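Local coordinates for protein insulinase family protease (Yersinia pestis, PDB 3GO9) that is a predicted protease of the insulinase (M16) family whose substrate and activity remain unknown, at residues A[300-305]-A[362-367]; A[288-293]-A[416-421]; A[334-337]-A[343-346]. All blocks are in the same frame, centred on the assembly; numbering follows the deposited sequence. Where two conformers were deposited one is given.

Interaction 1. Residues A[300-305]-A[362-367]. With ZN (zinc ion), chain D.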
ATOM      1  N   PHE A 300     -15.953 -11.727   8.066  1.00 19.31           N
ATOM      2  CA  PHE A 300     -14.827 -11.977   8.946  1.00 21.33           C
ATOM      3  C   PHE A 300     -15.237 -11.810  10.385  1.00 21.10           C
ATOM      4  O   PHE A 300     -14.896 -12.612  11.282  1.00 20.80           O
ATOM      5  CB  PHE A 300     -13.640 -11.097   8.658  1.00 21.57           C
ATOM      6  CG  PHE A 300     -12.454 -11.515   9.431  1.00 24.65           C
ATOM      7  CD1 PHE A 300     -11.904 -12.788   9.222  1.00 28.27           C
ATOM      8  CD2 PHE A 300     -11.931 -10.705  10.411  1.00 27.38           C
ATOM      9  CE1 PHE A 300     -10.833 -13.207   9.942  1.00 27.34           C
ATOM     10  CE2 PHE A 300     -10.817 -11.139  11.138  1.00 29.60           C
ATOM     11  CZ  PHE A 300     -10.272 -12.387  10.874  1.00 28.21           C
ATOM     12  N   TRP A 301     -16.022 -10.776  10.602  1.00 20.43           N
ATOM     13  CA  TRP A 301     -16.600 -10.486  11.879  1.00 20.79           C
ATOM     14  C   TRP A 301     -17.408 -11.680  12.447  1.00 19.57           C
ATOM     15  O   TRP A 301     -17.232 -12.058  13.600  1.00 19.59           O
ATOM     16  CB  TRP A 301     -17.480  -9.267  11.685  1.00 22.95           C
ATOM     17  CG  TRP A 301     -18.347  -8.953  12.760  1.00 26.84           C
ATOM     18  CD1 TRP A 301     -18.004  -8.404  13.951  1.00 31.95           C
ATOM     19  CD2 TRP A 301     -19.783  -9.102  12.774  1.00 31.29           C
ATOM     20  NE1 TRP A 301     -19.128  -8.213  14.714  1.00 33.63           N
ATOM     21  CE2 TRP A 301     -20.231  -8.631  14.016  1.00 32.08           C
ATOM     22  CE3 TRP A 301     -20.726  -9.588  11.847  1.00 31.62           C
ATOM     23  CZ2 TRP A 301     -21.580  -8.645  14.381  1.00 32.96           C
ATOM     24  CZ3 TRP A 301     -22.060  -9.596  12.208  1.00 34.52           C
ATOM     25  CH2 TRP A 301     -22.476  -9.127  13.469  1.00 32.68           C
ATOM     26  N   HIS A 302     -18.242 -12.266  11.602  1.00 17.07           N
ATOM     27  CA  HIS A 302     -19.113 -13.374  12.008  1.00 15.97           C
ATOM     28  C   HIS A 302     -18.287 -14.599  12.372  1.00 15.44           C
ATOM     29  O   HIS A 302     -18.557 -15.237  13.397  1.00 15.17           O
ATOM     30  CB  HIS A 302     -20.002 -13.766  10.874  1.00 15.05           C
ATOM     31  CG  HIS A 302     -20.867 -14.931  11.175  1.00 14.64           C
ATOM     32  ND1 HIS A 302     -22.050 -14.798  11.854  1.00 16.43           N
ATOM     33  CD2 HIS A 302     -20.743 -16.246  10.873  1.00 16.33           C
ATOM     34  CE1 HIS A 302     -22.600 -15.995  12.004  1.00 17.35           C
ATOM     35  NE2 HIS A 302     -21.823 -16.891  11.427  1.00 17.08           N
ATOM     36  N   ILE A 303     -17.323 -14.935  11.523  1.00 15.22           N
ATOM     37  CA  ILE A 303     -16.454 -16.111  11.778  1.00 15.28           C
ATOM     38  C   ILE A 303     -15.665 -15.879  13.062  1.00 16.16           C
ATOM     39  O   ILE A 303     -15.566 -16.786  13.899  1.00 14.83           O
ATOM     40  CB  ILE A 303     -15.547 -16.496  10.600  1.00 16.10           C
ATOM     41  CG1 ILE A 303     -16.360 -16.833   9.335  1.00 16.41           C
ATOM     42  CG2 ILE A 303     -14.634 -17.702  10.976  1.00 16.38           C
ATOM     43  CD1 ILE A 303     -15.503 -16.934   8.101  1.00 17.36           C
ATOM     44  N   LYS A 304     -15.135 -14.675  13.267  1.00 16.12           N
ATOM     45  CA  LYS A 304     -14.412 -14.396  14.491  1.00 18.13           C
ATOM     46  C   LYS A 304     -15.268 -14.590  15.706  1.00 18.68           C
ATOM     47  O   LYS A 304     -14.785 -15.135  16.701  1.00 19.60           O
ATOM     48  CB  LYS A 304     -13.903 -12.953  14.513  1.00 19.78           C
ATOM     49  CG  LYS A 304     -12.714 -12.709  13.648  1.00 24.56           C
ATOM     50  CD  LYS A 304     -11.864 -11.568  14.239  1.00 29.82           C
ATOM     51  CE  LYS A 304     -12.676 -10.295  14.573  1.00 32.47           C
ATOM     52  NZ  LYS A 304     -13.182 -10.293  15.995  1.00 35.58           N
ATOM     53  N   GLN A 305     -16.509 -14.119  15.650  1.00 18.17           N
ATOM     54  CA  GLN A 305     -17.401 -14.252  16.796  1.00 19.39           C
ATOM     55  C   GLN A 305     -17.685 -15.727  17.059  1.00 18.59           C
ATOM     56  O   GLN A 305     -17.757 -16.126  18.219  1.00 18.65           O
ATOM     57  CB  GLN A 305     -18.754 -13.573  16.597  1.00 20.67           C
ATOM     58  CG  GLN A 305     -18.691 -12.179  16.048  1.00 25.54           C
ATOM     59  CD  GLN A 305     -19.794 -11.317  16.573  1.00 33.98           C
ATOM     60  OE1 GLN A 305     -20.950 -11.404  16.112  1.00 37.85           O
ATOM     61  NE2 GLN A 305     -19.457 -10.463  17.552  1.00 37.94           N
ATOM     62  N   GLN A 362     -31.087 -11.162  10.965  1.00 17.66           N
ATOM     63  CA  GLN A 362     -31.454  -9.773  11.134  1.00 18.36           C
ATOM     64  C   GLN A 362     -30.786  -9.198  12.353  1.00 17.72           C
ATOM     65  O   GLN A 362     -30.373  -8.051  12.358  1.00 16.26           O
ATOM     66  CB  GLN A 362     -32.976  -9.636  11.282  1.00 19.43           C
ATOM     67  CG  GLN A 362     -33.450  -8.171  11.369  1.00 20.57           C
ATOM     68  CD  GLN A 362     -33.304  -7.449  10.055  1.00 21.69           C
ATOM     69  OE1 GLN A 362     -33.836  -7.886   9.025  1.00 22.08           O
ATOM     70  NE2 GLN A 362     -32.561  -6.341  10.073  1.00 22.57           N
ATOM     71  N   ALA A 363     -30.701  -9.987  13.432  1.00 17.98           N
ATOM     72  CA  ALA A 363     -30.081  -9.484  14.655  1.00 18.52           C
ATOM     73  C   ALA A 363     -28.592  -9.207  14.457  1.00 18.68           C
ATOM     74  O   ALA A 363     -28.063  -8.199  14.943  1.00 18.84           O
ATOM     75  CB  ALA A 363     -30.282 -10.484  15.813  1.00 18.95           C
ATOM     76  N   GLU A 364     -27.917 -10.085  13.712  1.00 18.90           N
ATOM     77  CA  GLU A 364     -26.488  -9.911  13.409  1.00 18.65           C
ATOM     78  C   GLU A 364     -26.262  -8.656  12.551  1.00 18.12           C
ATOM     79  O   GLU A 364     -25.351  -7.841  12.826  1.00 17.41           O
ATOM     80  CB  GLU A 364     -25.922 -11.152  12.677  1.00 19.58           C
ATOM     81  CG  GLU A 364     -25.855 -12.390  13.562  1.00 22.23           C
ATOM     82  CD  GLU A 364     -25.570 -13.731  12.827  1.00 24.53           C
ATOM     83  OE1 GLU A 364     -25.850 -13.893  11.626  1.00 19.95           O
ATOM     84  OE2 GLU A 364     -25.118 -14.684  13.517  1.00 27.64           O
ATOM     85  N   PHE A 365     -27.110  -8.517  11.534  1.00 17.28           N
ATOM     86  CA  PHE A 365     -27.110  -7.286  10.707  1.00 16.92           C
ATOM     87  C   PHE A 365     -27.318  -6.028  11.517  1.00 17.51           C
ATOM     88  O   PHE A 365     -26.559  -5.085  11.402  1.00 15.09           O
ATOM     89  CB  PHE A 365     -28.140  -7.410   9.603  1.00 16.70           C
ATOM     90  CG  PHE A 365     -28.210  -6.233   8.669  1.00 18.29           C
ATOM     91  CD1 PHE A 365     -27.316  -6.113   7.606  1.00 19.85           C
ATOM     92  CD2 PHE A 365     -29.182  -5.278   8.813  1.00 17.50           C
ATOM     93  CE1 PHE A 365     -27.423  -5.030   6.721  1.00 15.01           C
ATOM     94  CE2 PHE A 365     -29.249  -4.227   7.921  1.00 16.20           C
ATOM     95  CZ  PHE A 365     -28.376  -4.132   6.889  1.00 15.07           C
ATOM     96  N   ASP A 366     -28.321  -6.014  12.377  1.00 17.31           N
ATOM     97  CA  ASP A 366     -28.592  -4.838  13.191  1.00 18.70           C
ATOM     98  C   ASP A 366     -27.413  -4.499  14.114  1.00 19.39           C
ATOM     99  O   ASP A 366     -27.084  -3.320  14.269  1.00 19.50           O
ATOM    100  CB  ASP A 366     -29.884  -5.067  14.012  1.00 19.46           C
ATOM    101  CG  ASP A 366     -31.145  -5.144  13.137  1.00 21.38           C
ATOM    102  OD1 ASP A 366     -31.096  -4.888  11.923  1.00 21.22           O
ATOM    103  OD2 ASP A 366     -32.225  -5.470  13.654  1.00 25.05           O
ATOM    104  N   ALA A 367     -26.763  -5.531  14.682  1.00 19.07           N
ATOM    105  CA  ALA A 367     -25.545  -5.368  15.481  1.00 20.02           C
ATOM    106  C   ALA A 367     -24.410  -4.715  14.676  1.00 20.41           C
ATOM    107  O   ALA A 367     -23.752  -3.738  15.130  1.00 19.14           O
ATOM    108  CB  ALA A 367     -25.065  -6.749  16.056  1.00 20.00           C
TER
HETATM  109 ZN    ZN D 603     -21.931 -18.916  11.372  0.80 19.26          ZN
HETATM  110  O   HOH W   1     -23.242 -19.492   9.993  1.00 14.56           O

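Interaction 2. Residues A[288-293]-A[416-421]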
ATOM      1  N   ARG A 288     -21.163   0.753  -4.497  1.00 13.84           N
ATOM      2  CA  ARG A 288     -20.914  -0.677  -4.830  1.00 15.14           C
ATOM      3  C   ARG A 288     -19.696  -1.201  -4.093  1.00 13.84           C
ATOM      4  O   ARG A 288     -19.705  -2.322  -3.565  1.00 13.82           O
ATOM      5  CB  ARG A 288     -20.758  -0.908  -6.330  1.00 15.71           C
ATOM      6  CG  ARG A 288     -21.977  -0.592  -7.161  1.00 19.04           C
ATOM      7  CD  ARG A 288     -21.859  -1.101  -8.602  1.00 23.24           C
ATOM      8  NE  ARG A 288     -20.688  -0.586  -9.324  1.00 28.21           N
ATOM      9  CZ  ARG A 288     -20.657   0.518 -10.085  1.00 27.40           C
ATOM     10  NH1 ARG A 288     -21.733   1.273 -10.228  1.00 26.90           N
ATOM     11  NH2 ARG A 288     -19.520   0.857 -10.707  1.00 29.65           N
ATOM     12  N   TYR A 289     -18.624  -0.407  -4.034  1.00 12.11           N
ATOM     13  CA  TYR A 289     -17.405  -0.764  -3.292  1.00 11.52           C
ATOM     14  C   TYR A 289     -17.738  -0.949  -1.818  1.00 11.71           C
ATOM     15  O   TYR A 289     -17.342  -1.950  -1.196  1.00 11.54           O
ATOM     16  CB  TYR A 289     -16.252   0.274  -3.474  1.00 12.36           C
ATOM     17  CG  TYR A 289     -15.127   0.080  -2.503  1.00 11.99           C
ATOM     18  CD1 TYR A 289     -14.265  -1.005  -2.623  1.00 15.77           C
ATOM     19  CD2 TYR A 289     -14.984   0.887  -1.375  1.00 11.94           C
ATOM     20  CE1 TYR A 289     -13.293  -1.248  -1.748  1.00 19.14           C
ATOM     21  CE2 TYR A 289     -13.965   0.667  -0.496  1.00 17.84           C
ATOM     22  CZ  TYR A 289     -13.117  -0.417  -0.661  1.00 20.72           C
ATOM     23  OH  TYR A 289     -12.118  -0.633   0.284  1.00 23.62           O
ATOM     24  N   TRP A 290     -18.496  -0.010  -1.252  1.00 11.03           N
ATOM     25  CA  TRP A 290     -18.753  -0.086   0.170  1.00 10.09           C
ATOM     26  C   TRP A 290     -19.603  -1.316   0.516  1.00 10.71           C
ATOM     27  O   TRP A 290     -19.417  -1.911   1.596  1.00 12.05           O
ATOM     28  CB  TRP A 290     -19.431   1.169   0.695  1.00 11.40           C
ATOM     29  CG  TRP A 290     -18.498   2.337   0.966  1.00 11.45           C
ATOM     30  CD1 TRP A 290     -17.158   2.276   1.253  1.00 12.41           C
ATOM     31  CD2 TRP A 290     -18.858   3.724   1.078  1.00 10.32           C
ATOM     32  NE1 TRP A 290     -16.672   3.544   1.547  1.00 13.45           N
ATOM     33  CE2 TRP A 290     -17.707   4.436   1.443  1.00 11.16           C
ATOM     34  CE3 TRP A 290     -20.036   4.419   0.924  1.00 12.13           C
ATOM     35  CZ2 TRP A 290     -17.731   5.848   1.634  1.00 13.82           C
ATOM     36  CZ3 TRP A 290     -20.059   5.790   1.109  1.00 12.35           C
ATOM     37  CH2 TRP A 290     -18.929   6.483   1.447  1.00 12.39           C
ATOM     38  N   ARG A 291     -20.522  -1.694  -0.373  1.00 11.54           N
ATOM     39  CA  ARG A 291     -21.353  -2.882  -0.150  0.60 11.98           C
ATOM     40  C   ARG A 291     -20.468  -4.117  -0.149  1.00 11.95           C
ATOM     41  O   ARG A 291     -20.626  -5.028   0.712  1.00 12.48           O
ATOM     42  CB  ARG A 291     -22.441  -3.050  -1.194  0.60 12.02           C
ATOM     43  CG  ARG A 291     -23.440  -4.122  -0.796  0.60 12.67           C
ATOM     44  CD  ARG A 291     -24.551  -4.322  -1.773  0.60 14.01           C
ATOM     45  NE  ARG A 291     -25.467  -3.177  -1.797  0.60 14.51           N
ATOM     46  CZ  ARG A 291     -26.557  -3.106  -2.578  0.60 15.64           C
ATOM     47  NH1 ARG A 291     -26.876  -4.096  -3.404  0.60 14.80           N
ATOM     48  NH2 ARG A 291     -27.318  -2.023  -2.545  0.60 15.30           N
ATOM     49  N   SER A 292     -19.545  -4.159  -1.096  1.00 12.50           N
ATOM     50  CA  SER A 292     -18.637  -5.306  -1.233  1.00 13.52           C
ATOM     51  C   SER A 292     -17.707  -5.392  -0.028  1.00 14.72           C
ATOM     52  O   SER A 292     -17.551  -6.483   0.577  1.00 12.79           O
ATOM     53  CB  SER A 292     -17.834  -5.166  -2.498  1.00 15.17           C
ATOM     54  OG  SER A 292     -18.690  -5.396  -3.587  1.00 19.83           O
ATOM     55  N   ASP A 293     -17.095  -4.267   0.340  1.00 13.28           N
ATOM     56  CA  ASP A 293     -16.198  -4.181   1.509  1.00 16.07           C
ATOM     57  C   ASP A 293     -16.920  -4.610   2.790  1.00 15.64           C
ATOM     58  O   ASP A 293     -16.368  -5.340   3.611  1.00 16.79           O
ATOM     59  CB  ASP A 293     -15.709  -2.732   1.617  1.00 17.18           C
ATOM     60  CG  ASP A 293     -14.970  -2.402   2.925  1.00 21.80           C
ATOM     61  OD1 ASP A 293     -13.888  -2.932   3.140  1.00 22.22           O
ATOM     62  OD2 ASP A 293     -15.448  -1.509   3.692  1.00 26.69           O
ATOM     63  N   GLN A 416     -23.097   7.941   5.578  1.00 11.86           N
ATOM     64  CA  GLN A 416     -24.380   7.879   6.304  1.00 13.30           C
ATOM     65  C   GLN A 416     -25.496   7.365   5.396  1.00 12.05           C
ATOM     66  O   GLN A 416     -26.339   6.572   5.800  1.00 12.78           O
ATOM     67  CB  GLN A 416     -24.820   9.208   6.932  1.00 13.17           C
ATOM     68  CG  GLN A 416     -26.000   9.063   7.907  1.00 14.44           C
ATOM     69  CD  GLN A 416     -25.691   8.064   9.068  1.00 16.95           C
ATOM     70  OE1 GLN A 416     -24.946   8.396   9.995  1.00 19.45           O
ATOM     71  NE2 GLN A 416     -26.222   6.842   8.981  1.00 15.98           N
ATOM     72  N   ALA A 417     -25.579   7.871   4.187  1.00 12.15           N
ATOM     73  CA  ALA A 417     -26.658   7.460   3.311  1.00 10.27           C
ATOM     74  C   ALA A 417     -26.514   5.995   2.937  1.00 10.78           C
ATOM     75  O   ALA A 417     -27.532   5.268   2.867  1.00 12.28           O
ATOM     76  CB  ALA A 417     -26.712   8.344   2.074  1.00 11.35           C
ATOM     77  N   PHE A 418     -25.277   5.538   2.700  1.00 10.44           N
ATOM     78  CA  PHE A 418     -25.018   4.114   2.461  1.00 11.07           C
ATOM     79  C   PHE A 418     -25.530   3.250   3.661  1.00 11.80           C
ATOM     80  O   PHE A 418     -26.281   2.283   3.477  1.00 12.30           O
ATOM     81  CB  PHE A 418     -23.532   3.919   2.203  1.00 10.88           C
ATOM     82  CG  PHE A 418     -23.103   2.508   2.230  1.00 11.09           C
ATOM     83  CD1 PHE A 418     -23.470   1.654   1.210  1.00 12.56           C
ATOM     84  CD2 PHE A 418     -22.410   2.013   3.304  1.00 11.04           C
ATOM     85  CE1 PHE A 418     -23.113   0.360   1.276  1.00 13.57           C
ATOM     86  CE2 PHE A 418     -22.106   0.696   3.373  1.00 13.74           C
ATOM     87  CZ  PHE A 418     -22.480  -0.110   2.358  1.00 13.01           C
ATOM     88  N   LEU A 419     -25.093   3.594   4.867  1.00 12.81           N
ATOM     89  CA  LEU A 419     -25.442   2.780   6.036  1.00 12.99           C
ATOM     90  C   LEU A 419     -26.962   2.820   6.256  1.00 13.91           C
ATOM     91  O   LEU A 419     -27.557   1.797   6.556  1.00 15.53           O
ATOM     92  CB  LEU A 419     -24.694   3.229   7.292  1.00 12.72           C
ATOM     93  CG  LEU A 419     -23.168   3.100   7.252  1.00 14.35           C
ATOM     94  CD1 LEU A 419     -22.508   3.639   8.557  1.00 15.27           C
ATOM     95  CD2 LEU A 419     -22.845   1.593   7.058  1.00 12.15           C
ATOM     96  N   SER A 420     -27.596   3.972   6.077  1.00 14.29           N
ATOM     97  CA  SER A 420     -29.021   4.043   6.385  1.00 15.01           C
ATOM     98  C   SER A 420     -29.860   3.339   5.347  1.00 15.43           C
ATOM     99  O   SER A 420     -31.006   2.924   5.656  1.00 17.73           O
ATOM    100  CB  SER A 420     -29.476   5.504   6.523  1.00 14.48           C
ATOM    101  OG  SER A 420     -28.831   6.029   7.665  1.00 17.93           O
ATOM    102  N   GLY A 421     -29.330   3.245   4.124  1.00 15.35           N
ATOM    103  CA  GLY A 421     -30.032   2.652   3.000  1.00 14.81           C
ATOM    104  C   GLY A 421     -29.870   1.134   2.878  1.00 14.05           C
ATOM    105  O   GLY A 421     -30.711   0.465   2.298  1.00 15.47           O
TER

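Interaction 3. Residues A[334-337]-A[343-346]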
ATOM      1  N   LEU A 334      -5.898 -18.846   7.891  1.00 13.34           N
ATOM      2  CA  LEU A 334      -6.052 -19.787   8.968  1.00 13.16           C
ATOM      3  C   LEU A 334      -4.691 -20.227   9.405  1.00 12.84           C
ATOM      4  O   LEU A 334      -4.046 -21.021   8.754  1.00 12.66           O
ATOM      5  CB  LEU A 334      -6.836 -21.028   8.516  1.00 12.89           C
ATOM      6  CG  LEU A 334      -8.310 -20.931   8.185  1.00 13.91           C
ATOM      7  CD1 LEU A 334      -8.589 -19.995   7.011  1.00 15.39           C
ATOM      8  CD2 LEU A 334      -8.868 -22.354   7.927  1.00 14.46           C
ATOM      9  N   ASN A 335      -4.260 -19.741  10.573  1.00 13.38           N
ATOM     10  CA  ASN A 335      -2.949 -20.123  11.086  1.00 14.52           C
ATOM     11  C   ASN A 335      -3.165 -21.304  12.023  1.00 13.57           C
ATOM     12  O   ASN A 335      -3.931 -21.198  12.994  1.00 14.82           O
ATOM     13  CB  ASN A 335      -2.265 -18.944  11.808  1.00 15.66           C
ATOM     14  CG  ASN A 335      -0.882 -19.310  12.355  1.00 20.01           C
ATOM     15  OD1 ASN A 335       0.118 -19.343  11.614  1.00 28.03           O
ATOM     16  ND2 ASN A 335      -0.832 -19.645  13.643  1.00 26.20           N
ATOM     17  N   THR A 336      -2.567 -22.437  11.689  1.00 12.71           N
ATOM     18  CA  THR A 336      -2.859 -23.688  12.346  1.00 13.48           C
ATOM     19  C   THR A 336      -1.702 -24.659  12.248  1.00 13.62           C
ATOM     20  O   THR A 336      -1.042 -24.734  11.207  1.00 12.97           O
ATOM     21  CB  THR A 336      -4.101 -24.364  11.724  1.00 13.37           C
ATOM     22  OG1 THR A 336      -4.281 -25.668  12.306  1.00 15.10           O
ATOM     23  CG2 THR A 336      -3.968 -24.466  10.176  1.00 12.60           C
ATOM     24  N   PRO A 337      -1.445 -25.419  13.331  1.00 14.40           N
ATOM     25  CA  PRO A 337      -0.564 -26.573  13.145  1.00 14.31           C
ATOM     26  C   PRO A 337      -1.125 -27.497  12.076  1.00 14.44           C
ATOM     27  O   PRO A 337      -2.339 -27.634  11.923  1.00 13.93           O
ATOM     28  CB  PRO A 337      -0.558 -27.261  14.536  1.00 15.86           C
ATOM     29  CG  PRO A 337      -1.017 -26.227  15.466  1.00 14.92           C
ATOM     30  CD  PRO A 337      -2.031 -25.399  14.677  1.00 15.92           C
ATOM     31  N   ALA A 343      -9.350 -30.067  10.269  1.00 11.44           N
ATOM     32  CA  ALA A 343     -10.436 -29.663  11.178  1.00 11.95           C
ATOM     33  C   ALA A 343     -10.684 -28.158  11.125  1.00 11.33           C
ATOM     34  O   ALA A 343     -11.821 -27.708  11.080  1.00 11.84           O
ATOM     35  CB  ALA A 343     -10.122 -30.102  12.621  1.00 12.65           C
ATOM     36  N   ASN A 344      -9.608 -27.370  11.114  1.00 10.76           N
ATOM     37  CA  ASN A 344      -9.718 -25.934  11.133  1.00 10.50           C
ATOM     38  C   ASN A 344     -10.227 -25.360   9.811  1.00 11.04           C
ATOM     39  O   ASN A 344     -11.065 -24.456   9.784  1.00 10.10           O
ATOM     40  CB  ASN A 344      -8.393 -25.286  11.590  1.00 10.69           C
ATOM     41  CG  ASN A 344      -8.221 -25.324  13.104  1.00 10.68           C
ATOM     42  OD1 ASN A 344      -9.222 -25.343  13.822  1.00 16.47           O
ATOM     43  ND2 ASN A 344      -6.967 -25.397  13.595  1.00 12.12           N
HETATM   44  N   MSE A 345      -9.766 -25.940   8.709  1.00 10.01           N
HETATM   45  CA  MSE A 345     -10.310 -25.596   7.414  1.00 10.14           C
HETATM   46  C   MSE A 345     -11.806 -25.927   7.315  1.00 10.43           C
HETATM   47  O   MSE A 345     -12.601 -25.141   6.805  1.00 11.24           O
HETATM   48  CB  MSE A 345      -9.572 -26.307   6.314  1.00 10.74           C
HETATM   49  CG  MSE A 345     -10.091 -25.965   4.933  1.00 10.92           C
HETATM   50 SE   MSE A 345      -9.314 -27.017   3.456  0.60 13.31          SE
HETATM   51  CE  MSE A 345     -10.185 -28.703   3.795  1.00 15.80           C
ATOM     52  N   THR A 346     -12.174 -27.102   7.827  1.00  9.86           N
ATOM     53  CA  THR A 346     -13.575 -27.541   7.832  1.00 10.14           C
ATOM     54  C   THR A 346     -14.452 -26.563   8.626  1.00  9.63           C
ATOM     55  O   THR A 346     -15.564 -26.209   8.189  1.00 10.06           O
ATOM     56  CB  THR A 346     -13.684 -29.003   8.372  1.00 10.18           C
ATOM     57  OG1 THR A 346     -13.049 -29.903   7.438  1.00 12.38           O
ATOM     58  CG2 THR A 346     -15.159 -29.390   8.535  1.00 12.71           C
TER

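Interaction 1. Residues A[300-305]-A[362-367]
Trp301 and His302 of helix 283-309 meet Glu364 beside a zinc site, where the first turn of helix 362-377 faces them within the region that matches the M16 inactive domain. The two short helical segments cross at 111° with their axes 12.0 Å apart, too far for the two backbones to meet, so side chains of 300-305 reach across to the other helix. Trp301 leads with the far corner of its six-membered ring: CH2 stands 3.2 Å from the backbone Glu364 O, approached obliquely, and 4.1 Å from Glu364 CB. On the same ring CZ2 rests 4.3 Å from Ala367 CB, one turn further on. His302 has CG anti to the backbone N (chi1 177°), which carries the imidazole out to the glutamate and the metal together. NE2 of His302 binds the zinc at 2.0 Å; Glu351 of helix 341-358 and a water are further ligands. Around the ring, His302 CE1 lies 3.2 Å from Glu364 OE2, which sits at the imidazole edge close to its plane, while the carboxylate itself is turned 77° against the ring. The other oxygen, Glu364 OE1, accepts a hydrogen bond from the backbone N of Ser361, the residue just before the helix, and so anchors the carboxylate at the helix start. Coordination would be expected to make the imidazole more positive, so a carboxylate oxygen at its edge is probably a favourable second-shell neighbour of the zinc-bound histidine, without binding the metal.

Interaction 2. Residues A[288-293]-A[416-421]
Phe418 of helix 408-421 lays its ring against Trp290 of helix 283-309, and from CB to CZ its atoms run from the indole to the backbone of residues 290-291. At the root, Phe418 CB is 3.8 Å from Trp290 CE3, on the six-membered part of the indole. CG keeps to the same indole atom. The first torsion sets CG anti to the backbone N (chi1 168°) and sends the ring across to the other helix. There Trp290 CB stands over the centre of one ring face, 3.7 Å from the Phe418 centroid and 11° off the ring normal, a CH-pi contact. The indole is inclined to this ring, its five-membered part at 49° with centroids 5.5 Å apart. Further out, Phe418 CE1 comes within 3.7 Å of the backbone Arg291 N, and the tip, CZ, touches the carbonyl carbon Trp290 C at 3.6 Å. Trp290 is engaged by helix 408-421 at two more points, edge-to-face by the Tyr411 ring and in a cation-pi contact by Arg415. An aromatic side chain laid on the CB and backbone of a facing helix is a common way for two helices to pack, here joining helix 283-309 to the last turns of helix 408-421.

Interaction 3. Residues A[334-337]-A[343-346]
Leu334 and Thr336 close strand 327-336 against Asn344 and Met345 at the start of helix 341-358, a beta-alpha unit in which a short loop leads from an inner strand of the five-stranded sheet into the helix packed on it. The tight part is at Leu334. Its CD2 methyl presses on helix backbone, 3.6 Å from Asn344 O and equally 3.6 Å from Met345 CA, with Met345 CB a looser 4.3 Å away. Beyond CB the selenomethionine chain leads off to Leu457, Ile460 and Tyr461 of helix 454-465, so this residue is shared between two interfaces. Toward solvent, Asn335, on the other side of the strand, and Pro337 are partly exposed. Two residues on from Leu334, at the end of the strand, a buried polar link replaces the apolar one. The Thr336 hydroxyl, anti to its own backbone nitrogen (chi1 174°), is held twice, for OG1 donates to Pro337 O at 2.8 Å and accepts from the amide of Asn344. That amide also donates to Lys313 O, which helps fix its rotation. Asn344 ND2 reaches Thr336 OG1 at 3.0 Å in a nearly straight bond of 159°, the oxygen lying almost in the amide plane.

Helix 283-309 joins interactions 1 and 2: residues 288-293 receive Phe418, and residues 300-305, further along, carry His302 to its zinc. Their centres are 16 Å apart and their nearest atoms about 6 Å. Interaction 3 lies 21 Å from interaction 1, centre to centre, yet the two are tied through helix 341-358, which carries Asn344 in its first turn and goes on to supply Glu351, the second protein ligand of that zinc. Interactions 2 and 3 are 32 Å apart between centres. Along the chain the contacts nest, 3 within 1 and 1 within 2. The zinc at His72, Asp158 and Ile160 belongs to the insulinase region, and none of the three contacts includes its ligands.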